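Local coordinates for protein glycerol dehydrogenase (Bacillus coagulans, PDB 6CSJ) that oxidises glycerol and related polyols, probably with NAD+ as cofactor, and in this engineered double mutant has acquired D-lactate dehydrogenase activity, at residues Gly14-Glu17 and Leu18-Leu21; Ile35-Asp38 and Phe39-Gly42; Ile151-Thr154 and Lys155-Ala158. The protein carries 2 engineered substitutions. All coordinates share one frame; numbering follows the deposited sequence.

Contact 1: Gly14-Glu17 and Leu18-Leu21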
ATOM      1  N   GLY A  14      -2.425  -1.139 -17.676  1.00 18.50           N
ATOM      2  CA  GLY A  14      -3.348  -1.056 -18.793  1.00 23.16           C
ATOM      3  C   GLY A  14      -4.535  -1.988 -18.611  1.00 25.95           C
ATOM      4  O   GLY A  14      -4.493  -2.889 -17.769  1.00 24.63           O
ATOM      5  N   PRO A  15      -5.609  -1.775 -19.391  1.00 27.45           N
ATOM      6  CA  PRO A  15      -6.760  -2.680 -19.294  1.00 29.07           C
ATOM      7  C   PRO A  15      -6.460  -4.045 -19.920  1.00 33.17           C
ATOM      8  O   PRO A  15      -5.781  -4.114 -20.964  1.00 31.37           O
ATOM      9  CB  PRO A  15      -7.876  -1.936 -20.047  1.00 27.11           C
ATOM     10  CG  PRO A  15      -7.182  -1.006 -20.964  1.00 25.94           C
ATOM     11  CD  PRO A  15      -5.771  -0.780 -20.469  1.00 29.90           C
ATOM     12  N   ASP A  16      -6.904  -5.115 -19.250  1.00 31.36           N
ATOM     13  CA  ASP A  16      -6.774  -6.494 -19.745  1.00 29.25           C
ATOM     14  C   ASP A  16      -5.309  -6.987 -19.878  1.00 27.05           C
ATOM     15  O   ASP A  16      -5.004  -7.861 -20.694  1.00 25.81           O
ATOM     16  CB  ASP A  16      -7.552  -6.629 -21.073  1.00 32.82           C
ATOM     17  CG  ASP A  16      -8.143  -8.023 -21.298  1.00 38.71           C
ATOM     18  OD1 ASP A  16      -8.154  -8.890 -20.386  1.00 38.44           O
ATOM     19  OD2 ASP A  16      -8.611  -8.245 -22.430  1.00 53.30           O
ATOM     20  N   GLU A  17      -4.423  -6.433 -19.054  1.00 27.59           N
ATOM     21  CA  GLU A  17      -3.001  -6.834 -18.982  1.00 28.28           C
ATOM     22  C   GLU A  17      -2.760  -8.315 -18.625  1.00 27.07           C
ATOM     23  O   GLU A  17      -1.780  -8.910 -19.093  1.00 27.69           O
ATOM     24  CB  GLU A  17      -2.259  -5.943 -17.969  1.00 29.59           C
ATOM     25  CG  GLU A  17      -1.107  -5.068 -18.447  1.00 32.72           C
ATOM     26  CD  GLU A  17      -1.074  -4.747 -19.915  1.00 29.91           C
ATOM     27  OE1 GLU A  17      -0.378  -5.485 -20.652  1.00 27.97           O
ATOM     28  OE2 GLU A  17      -1.693  -3.751 -20.335  1.00 29.32           O
ATOM     29  N   LEU A  18      -3.629  -8.912 -17.810  1.00 24.14           N
ATOM     30  CA  LEU A  18      -3.511 -10.342 -17.468  1.00 27.65           C
ATOM     31  C   LEU A  18      -3.652 -11.260 -18.692  1.00 31.05           C
ATOM     32  O   LEU A  18      -3.115 -12.370 -18.686  1.00 41.67           O
ATOM     33  CB  LEU A  18      -4.524 -10.754 -16.386  1.00 29.43           C
ATOM     34  CG  LEU A  18      -4.272 -10.220 -14.967  1.00 32.40           C
ATOM     35  CD1 LEU A  18      -5.359 -10.676 -14.011  1.00 35.20           C
ATOM     36  CD2 LEU A  18      -2.906 -10.619 -14.434  1.00 30.43           C
ATOM     37  N   SER A  19      -4.350 -10.797 -19.733  1.00 28.23           N
ATOM     38  CA  SER A  19      -4.464 -11.541 -20.990  1.00 30.32           C
ATOM     39  C   SER A  19      -3.129 -11.633 -21.731  1.00 29.48           C
ATOM     40  O   SER A  19      -3.004 -12.444 -22.632  1.00 25.30           O
ATOM     41  CB  SER A  19      -5.515 -10.909 -21.919  1.00 34.05           C
ATOM     42  OG  SER A  19      -4.976  -9.777 -22.593  1.00 34.96           O
ATOM     43  N   ARG A  20      -2.156 -10.793 -21.374  1.00 34.80           N
ATOM     44  CA  ARG A  20      -0.787 -10.880 -21.897  1.00 35.56           C
ATOM     45  C   ARG A  20       0.209 -11.379 -20.839  1.00 32.00           C
ATOM     46  O   ARG A  20       1.427 -11.183 -20.995  1.00 32.24           O
ATOM     47  CB  ARG A  20      -0.329  -9.507 -22.424  1.00 44.32           C
ATOM     48  CG  ARG A  20      -1.044  -9.047 -23.683  1.00 52.71           C
ATOM     49  CD  ARG A  20      -0.768  -7.580 -24.008  1.00 57.24           C
ATOM     50  NE  ARG A  20      -2.002  -6.887 -24.422  1.00 64.10           N
ATOM     51  CZ  ARG A  20      -2.851  -6.216 -23.629  1.00 57.80           C
ATOM     52  NH1 ARG A  20      -2.660  -6.104 -22.328  1.00 57.55           N
ATOM     53  NH2 ARG A  20      -3.931  -5.662 -24.165  1.00 60.78           N
ATOM     54  N   LEU A  21      -0.279 -12.051 -19.789  1.00 24.02           N
ATOM     55  CA  LEU A  21       0.596 -12.495 -18.702  1.00 23.21           C
ATOM     56  C   LEU A  21       1.730 -13.380 -19.213  1.00 21.97           C
ATOM     57  O   LEU A  21       2.875 -13.225 -18.775  1.00 19.98           O
ATOM     58  CB  LEU A  21      -0.188 -13.227 -17.609  1.00 26.19           C
ATOM     59  CG  LEU A  21       0.623 -13.760 -16.413  1.00 27.25           C
ATOM     60  CD1 LEU A  21       1.454 -12.655 -15.759  1.00 25.79           C
ATOM     61  CD2 LEU A  21      -0.298 -14.400 -15.389  1.00 27.27           C
TER
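Asp16 O is gripped twice by Ser19. The hydroxyl OG approaches it nearly end-on, at 2.7 Å and a C=O...O angle of 166°, while the backbone N reaches it from above the carbonyl plane at 3.2 Å with a bent N-H. A chi1 of 80° sets OG between its own backbone N and carbonyl carbon, so the hydroxyl joins the backbone N-H at the same oxygen. The Asp16 carboxylate stays farther off, and its OD1 comes nearest the CB of Ser19, at 3.7 Å. One residue on, Arg20 N donates to Glu17 O at 3.0 Å, again from above the carbonyl plane. These bonds wind a short 3-10 turn that follows a type II beta turn from Gly14 to Glu17, in which Asp16 takes the left-handed backbone conformation. Together they carry the chain from strand 10-14, the outermost strand at one side of the six-stranded parallel sheet in the Rossmann-like nucleotide-binding domain of iron-containing alcohol dehydrogenases, into helix 21-28. Arg20 occupies the N-cap position of that helix, yet its side chain turns back towards the turn: NH1 forms a salt bridge with Glu17 OE1 at 2.9 Å, and the N-H points poorly, so the hydrogen bond is weak. The carboxylate and guanidinium planes lie 29° apart and OE1 comes in obliquely. In Glu17, bent at chi2, OE1 carries the bridge and OE2 lies close by, 3.2 Å from NH1; the firmer partner of OE1 is Tyr24 OH on helix 21-28. Pro15 O lies at the guanidinium edge, near its plane, and Ser19 OG stands over one face, 4.3 Å above it. Leu18 packs on Val44 and Thr47 of helix 38-51.

Contact 2: Ile35-Asp38 and Phe39-Gly42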
ATOM      1  N   ILE A  35       0.462 -18.074  -8.368  1.00 25.61           N
ATOM      2  CA  ILE A  35      -0.206 -18.223  -7.079  1.00 29.07           C
ATOM      3  C   ILE A  35      -1.442 -17.322  -7.034  1.00 29.87           C
ATOM      4  O   ILE A  35      -1.357 -16.143  -7.340  1.00 30.88           O
ATOM      5  CB  ILE A  35       0.749 -17.851  -5.920  1.00 31.19           C
ATOM      6  CG1 ILE A  35       2.014 -18.711  -5.963  1.00 31.00           C
ATOM      7  CG2 ILE A  35       0.074 -18.022  -4.566  1.00 32.80           C
ATOM      8  CD1 ILE A  35       3.148 -18.167  -5.109  1.00 31.66           C
ATOM      9  N   ALA A  36      -2.575 -17.892  -6.629  1.00 26.35           N
ATOM     10  CA  ALA A  36      -3.822 -17.153  -6.457  1.00 28.68           C
ATOM     11  C   ALA A  36      -4.771 -17.909  -5.525  1.00 30.50           C
ATOM     12  O   ALA A  36      -4.792 -19.146  -5.530  1.00 34.26           O
ATOM     13  CB  ALA A  36      -4.487 -16.918  -7.798  1.00 27.18           C
ATOM     14  N   ASP A  37      -5.553 -17.177  -4.726  1.00 27.74           N
ATOM     15  CA  ASP A  37      -6.534 -17.815  -3.845  1.00 29.65           C
ATOM     16  C   ASP A  37      -7.764 -18.319  -4.616  1.00 31.21           C
ATOM     17  O   ASP A  37      -7.850 -18.152  -5.839  1.00 29.82           O
ATOM     18  CB  ASP A  37      -6.917 -16.889  -2.663  1.00 32.02           C
ATOM     19  CG  ASP A  37      -7.721 -15.660  -3.070  1.00 33.07           C
ATOM     20  OD1 ASP A  37      -8.257 -15.582  -4.189  1.00 32.55           O
ATOM     21  OD2 ASP A  37      -7.854 -14.772  -2.226  1.00 37.05           O
ATOM     22  N   ASP A  38      -8.702 -18.933  -3.896  1.00 32.13           N
ATOM     23  CA  ASP A  38      -9.924 -19.477  -4.484  1.00 33.27           C
ATOM     24  C   ASP A  38     -10.704 -18.440  -5.308  1.00 34.88           C
ATOM     25  O   ASP A  38     -10.970 -18.643  -6.491  1.00 30.37           O
ATOM     26  CB  ASP A  38     -10.829 -20.076  -3.391  1.00 37.02           C
ATOM     27  CG  ASP A  38     -11.974 -20.886  -3.968  1.00 40.32           C
ATOM     28  OD1 ASP A  38     -11.688 -21.889  -4.663  1.00 40.19           O
ATOM     29  OD2 ASP A  38     -13.147 -20.516  -3.734  1.00 46.15           O
ATOM     30  N   PHE A  39     -11.045 -17.327  -4.676  1.00 36.55           N
ATOM     31  CA  PHE A  39     -11.826 -16.268  -5.325  1.00 35.05           C
ATOM     32  C   PHE A  39     -11.155 -15.715  -6.591  1.00 30.99           C
ATOM     33  O   PHE A  39     -11.803 -15.593  -7.634  1.00 28.67           O
ATOM     34  CB  PHE A  39     -12.107 -15.131  -4.337  1.00 40.10           C
ATOM     35  CG  PHE A  39     -12.905 -14.009  -4.930  1.00 47.94           C
ATOM     36  CD1 PHE A  39     -14.291 -14.113  -5.044  1.00 49.79           C
ATOM     37  CD2 PHE A  39     -12.274 -12.854  -5.404  1.00 50.94           C
ATOM     38  CE1 PHE A  39     -15.038 -13.079  -5.597  1.00 50.73           C
ATOM     39  CE2 PHE A  39     -13.016 -11.817  -5.964  1.00 54.85           C
ATOM     40  CZ  PHE A  39     -14.402 -11.931  -6.061  1.00 52.85           C
ATOM     41  N   VAL A  40      -9.865 -15.386  -6.496  1.00 27.96           N
ATOM     42  CA  VAL A  40      -9.131 -14.787  -7.624  1.00 26.17           C
ATOM     43  C   VAL A  40      -8.909 -15.799  -8.746  1.00 25.36           C
ATOM     44  O   VAL A  40      -8.933 -15.421  -9.919  1.00 27.21           O
ATOM     45  CB  VAL A  40      -7.792 -14.128  -7.187  1.00 24.90           C
ATOM     46  CG1 VAL A  40      -7.005 -13.618  -8.400  1.00 23.59           C
ATOM     47  CG2 VAL A  40      -8.050 -12.976  -6.218  1.00 23.93           C
ATOM     48  N   THR A  41      -8.708 -17.069  -8.401  1.00 29.30           N
ATOM     49  CA  THR A  41      -8.616 -18.144  -9.412  1.00 31.47           C
ATOM     50  C   THR A  41      -9.899 -18.218 -10.257  1.00 30.72           C
ATOM     51  O   THR A  41      -9.820 -18.314 -11.481  1.00 28.27           O
ATOM     52  CB  THR A  41      -8.296 -19.518  -8.766  1.00 34.80           C
ATOM     53  OG1 THR A  41      -7.039 -19.442  -8.085  1.00 29.93           O
ATOM     54  CG2 THR A  41      -8.224 -20.636  -9.816  1.00 32.90           C
ATOM     55  N   GLY A  42     -11.063 -18.143  -9.609  1.00 32.32           N
ATOM     56  CA  GLY A  42     -12.342 -18.070 -10.312  1.00 32.67           C
ATOM     57  C   GLY A  42     -12.496 -16.781 -11.116  1.00 34.56           C
ATOM     58  O   GLY A  42     -13.041 -16.796 -12.219  1.00 31.47           O
TER
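Val40 lays its CG2 methyl against the carboxylate of Asp37, 3.3 Å from OD1, the two side chains crossing at about a right angle. This is the strand-to-helix corner of a beta-alpha-beta unit, strand 32-36, helix 38-51 and strand 59-63, in the Rossmann-like domain, and Asp37 is the N-cap of the helix. Its CG sits between the backbone N and the carbonyl carbon (chi1 69°), a rotation that brings OD1 over the first turn. There OD1 accepts the Val40 N-H at 2.8 Å in a straight bond, 168° at the hydrogen, and is met nearly head-on along its C-O bond. An alanine here removes the carboxylate, and the Val40 amide, without its cap, would probably leave the first turn less firmly held. The main-chain oxygen of the same aspartate accepts two bonds from Thr41: Thr41 N donates to Asp37 O at 2.9 Å, and Thr41 OG1 donates to it at 2.7 Å from above the carbonyl plane. A chi1 of -60° puts the threonine hydroxyl anti to its own carbonyl carbon, reaching back along the helix towards the strand. Ala36 closes against the same turn, its CB 3.6 Å from Thr41 OG1 and in a looser apolar contact with Val40 CG1, at 4.2 Å. Beyond this corner Val40 also packs on Ile91 of the neighbouring strand 87-92 and on Thr116. The next helical bond runs from Gly42 N to Asp38 O, 3.2 Å long.

Contact 3: Ile151-Thr154 and Lys155-Ala158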
ATOM      1  N   ILE A 151       2.370  -5.601 -12.341  1.00 20.94           N
ATOM      2  CA  ILE A 151       1.411  -5.527 -13.445  1.00 21.43           C
ATOM      3  C   ILE A 151       0.026  -5.131 -12.936  1.00 21.40           C
ATOM      4  O   ILE A 151      -0.539  -5.834 -12.105  1.00 19.05           O
ATOM      5  CB  ILE A 151       1.326  -6.868 -14.215  1.00 24.28           C
ATOM      6  CG1 ILE A 151       2.672  -7.144 -14.908  1.00 25.63           C
ATOM      7  CG2 ILE A 151       0.189  -6.834 -15.251  1.00 23.89           C
ATOM      8  CD1 ILE A 151       2.750  -8.468 -15.627  1.00 25.80           C
ATOM      9  N   MET A 152      -0.515  -4.022 -13.456  1.00 21.55           N
ATOM     10  CA  MET A 152      -1.819  -3.500 -13.040  1.00 22.30           C
ATOM     11  C   MET A 152      -2.840  -3.654 -14.180  1.00 23.26           C
ATOM     12  O   MET A 152      -2.819  -2.900 -15.163  1.00 20.60           O
ATOM     13  CB  MET A 152      -1.711  -2.018 -12.632  1.00 22.50           C
ATOM     14  CG  MET A 152      -0.639  -1.689 -11.605  1.00 22.23           C
ATOM     15  SD  MET A 152      -0.713  -2.644 -10.075  1.00 21.93           S
ATOM     16  CE  MET A 152      -2.092  -1.882  -9.217  1.00 20.64           C
ATOM     17  N   ASP A 153      -3.717  -4.648 -14.048  1.00 22.39           N
ATOM     18  CA  ASP A 153      -4.819  -4.852 -14.986  1.00 24.93           C
ATOM     19  C   ASP A 153      -5.960  -3.970 -14.518  1.00 23.09           C
ATOM     20  O   ASP A 153      -6.694  -4.324 -13.591  1.00 25.17           O
ATOM     21  CB  ASP A 153      -5.241  -6.326 -15.026  1.00 31.51           C
ATOM     22  CG  ASP A 153      -6.178  -6.652 -16.193  1.00 33.14           C
ATOM     23  OD1 ASP A 153      -7.099  -5.859 -16.495  1.00 37.13           O
ATOM     24  OD2 ASP A 153      -5.977  -7.717 -16.809  1.00 39.02           O
ATOM     25  N   THR A 154      -6.096  -2.810 -15.152  1.00 20.72           N
ATOM     26  CA  THR A 154      -7.034  -1.791 -14.689  1.00 18.91           C
ATOM     27  C   THR A 154      -8.489  -2.218 -14.853  1.00 20.48           C
ATOM     28  O   THR A 154      -9.348  -1.768 -14.096  1.00 18.81           O
ATOM     29  CB  THR A 154      -6.787  -0.454 -15.397  1.00 18.47           C
ATOM     30  OG1 THR A 154      -6.867  -0.628 -16.809  1.00 20.83           O
ATOM     31  CG2 THR A 154      -5.411   0.054 -15.048  1.00 21.92           C
ATOM     32  N   LYS A 155      -8.758  -3.099 -15.819  1.00 23.92           N
ATOM     33  CA  LYS A 155     -10.093  -3.651 -16.018  1.00 28.11           C
ATOM     34  C   LYS A 155     -10.481  -4.553 -14.855  1.00 26.44           C
ATOM     35  O   LYS A 155     -11.572  -4.433 -14.316  1.00 31.20           O
ATOM     36  CB  LYS A 155     -10.161  -4.436 -17.334  1.00 36.74           C
ATOM     37  CG  LYS A 155     -11.563  -4.844 -17.755  1.00 42.50           C
ATOM     38  CD  LYS A 155     -11.535  -5.987 -18.773  1.00 44.55           C
ATOM     39  CE  LYS A 155     -12.902  -6.197 -19.390  1.00 45.64           C
ATOM     40  NZ  LYS A 155     -12.800  -6.889 -20.704  1.00 46.69           N
ATOM     41  N   VAL A 156      -9.583  -5.450 -14.462  1.00 28.96           N
ATOM     42  CA  VAL A 156      -9.818  -6.301 -13.293  1.00 27.93           C
ATOM     43  C   VAL A 156      -9.943  -5.450 -12.027  1.00 28.67           C
ATOM     44  O   VAL A 156     -10.867  -5.663 -11.243  1.00 29.45           O
ATOM     45  CB  VAL A 156      -8.724  -7.378 -13.131  1.00 31.18           C
ATOM     46  CG1 VAL A 156      -8.863  -8.113 -11.797  1.00 33.91           C
ATOM     47  CG2 VAL A 156      -8.776  -8.358 -14.298  1.00 28.87           C
ATOM     48  N   ILE A 157      -9.046  -4.475 -11.859  1.00 24.73           N
ATOM     49  CA  ILE A 157      -9.033  -3.612 -10.665  1.00 24.47           C
ATOM     50  C   ILE A 157     -10.322  -2.802 -10.503  1.00 23.35           C
ATOM     51  O   ILE A 157     -10.828  -2.655  -9.382  1.00 20.69           O
ATOM     52  CB  ILE A 157      -7.796  -2.675 -10.645  1.00 22.78           C
ATOM     53  CG1 ILE A 157      -6.520  -3.500 -10.429  1.00 21.84           C
ATOM     54  CG2 ILE A 157      -7.908  -1.595  -9.562  1.00 21.01           C
ATOM     55  CD1 ILE A 157      -5.269  -2.827 -10.934  1.00 24.09           C
ATOM     56  N   ALA A 158     -10.852  -2.296 -11.612  1.00 22.61           N
ATOM     57  CA  ALA A 158     -12.090  -1.525 -11.578  1.00 27.15           C
ATOM     58  C   ALA A 158     -13.312  -2.348 -11.131  1.00 27.27           C
ATOM     59  O   ALA A 158     -14.283  -1.772 -10.654  1.00 27.88           O
ATOM     60  CB  ALA A 158     -12.350  -0.870 -12.935  1.00 29.78           C
TER
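With chi1 at -168°, Asp153 sets its CG opposite the backbone N and brings OD1 beneath the first turn of helix 154-158, where Val156, its CG1 anti to the backbone N (chi1 171°), turns CG2 back towards the carboxylate. Asp153 is thus the N-cap where strand 149-153 of the parallel Rossmann-like sheet passes into the helix. Its OD1 accepts from Val156 N at 3.2 Å along a straight N-H, although the amide meets it from above the carboxylate plane; a weak second bond comes from Lys155 N at 3.3 Å. Val156 CG2 lies 3.6 Å from the carboxylate carbon CG of Asp153, the two side chains crossing nearly perpendicularly. The other duties of this buried carboxylate lie outside the corner, OD2 accepting from Leu18 N and OD1 also from Asp16 N, so that one group serves both its own helix and the turn after strand 10-14. Asp153 O, by contrast, takes the Ile157 N-H in the carbonyl plane at 2.9 Å, as a regular helical bond. Thr154 turns its hydroxyl OG1 to Glu231 OE2 on helix 228-248, a hydrogen bond that ties the corner to the helical part of the chain. Met152, folded at chi2 and chi3, crosses Ile157 obliquely; both also pack on Ile234. Their methyls meet directly, Met152 CE 3.7 Å from Ile157 CD1, and the latter also rests 3.4 Å from Asp153 O.

From the N terminus the three contacts follow in series, none nesting within or crossing another. Contact 1 closes the turn after strand 10-14, contact 2 the corner after strand 32-36, and contact 3 the corner after strand 149-153, so each marks the passage from a strand of one parallel sheet towards a helix. Contacts 1 and 3 touch, their centres about 8 Å apart, where the Asp153 carboxylate meets the turn after the neighbouring strand 10-14. Contact 2 lies farther across the sheet, its nearest atoms about 7 Å from either; helix 38-51, which it starts, packs against contact 1. Contact 3 adds the link to helix 228-248.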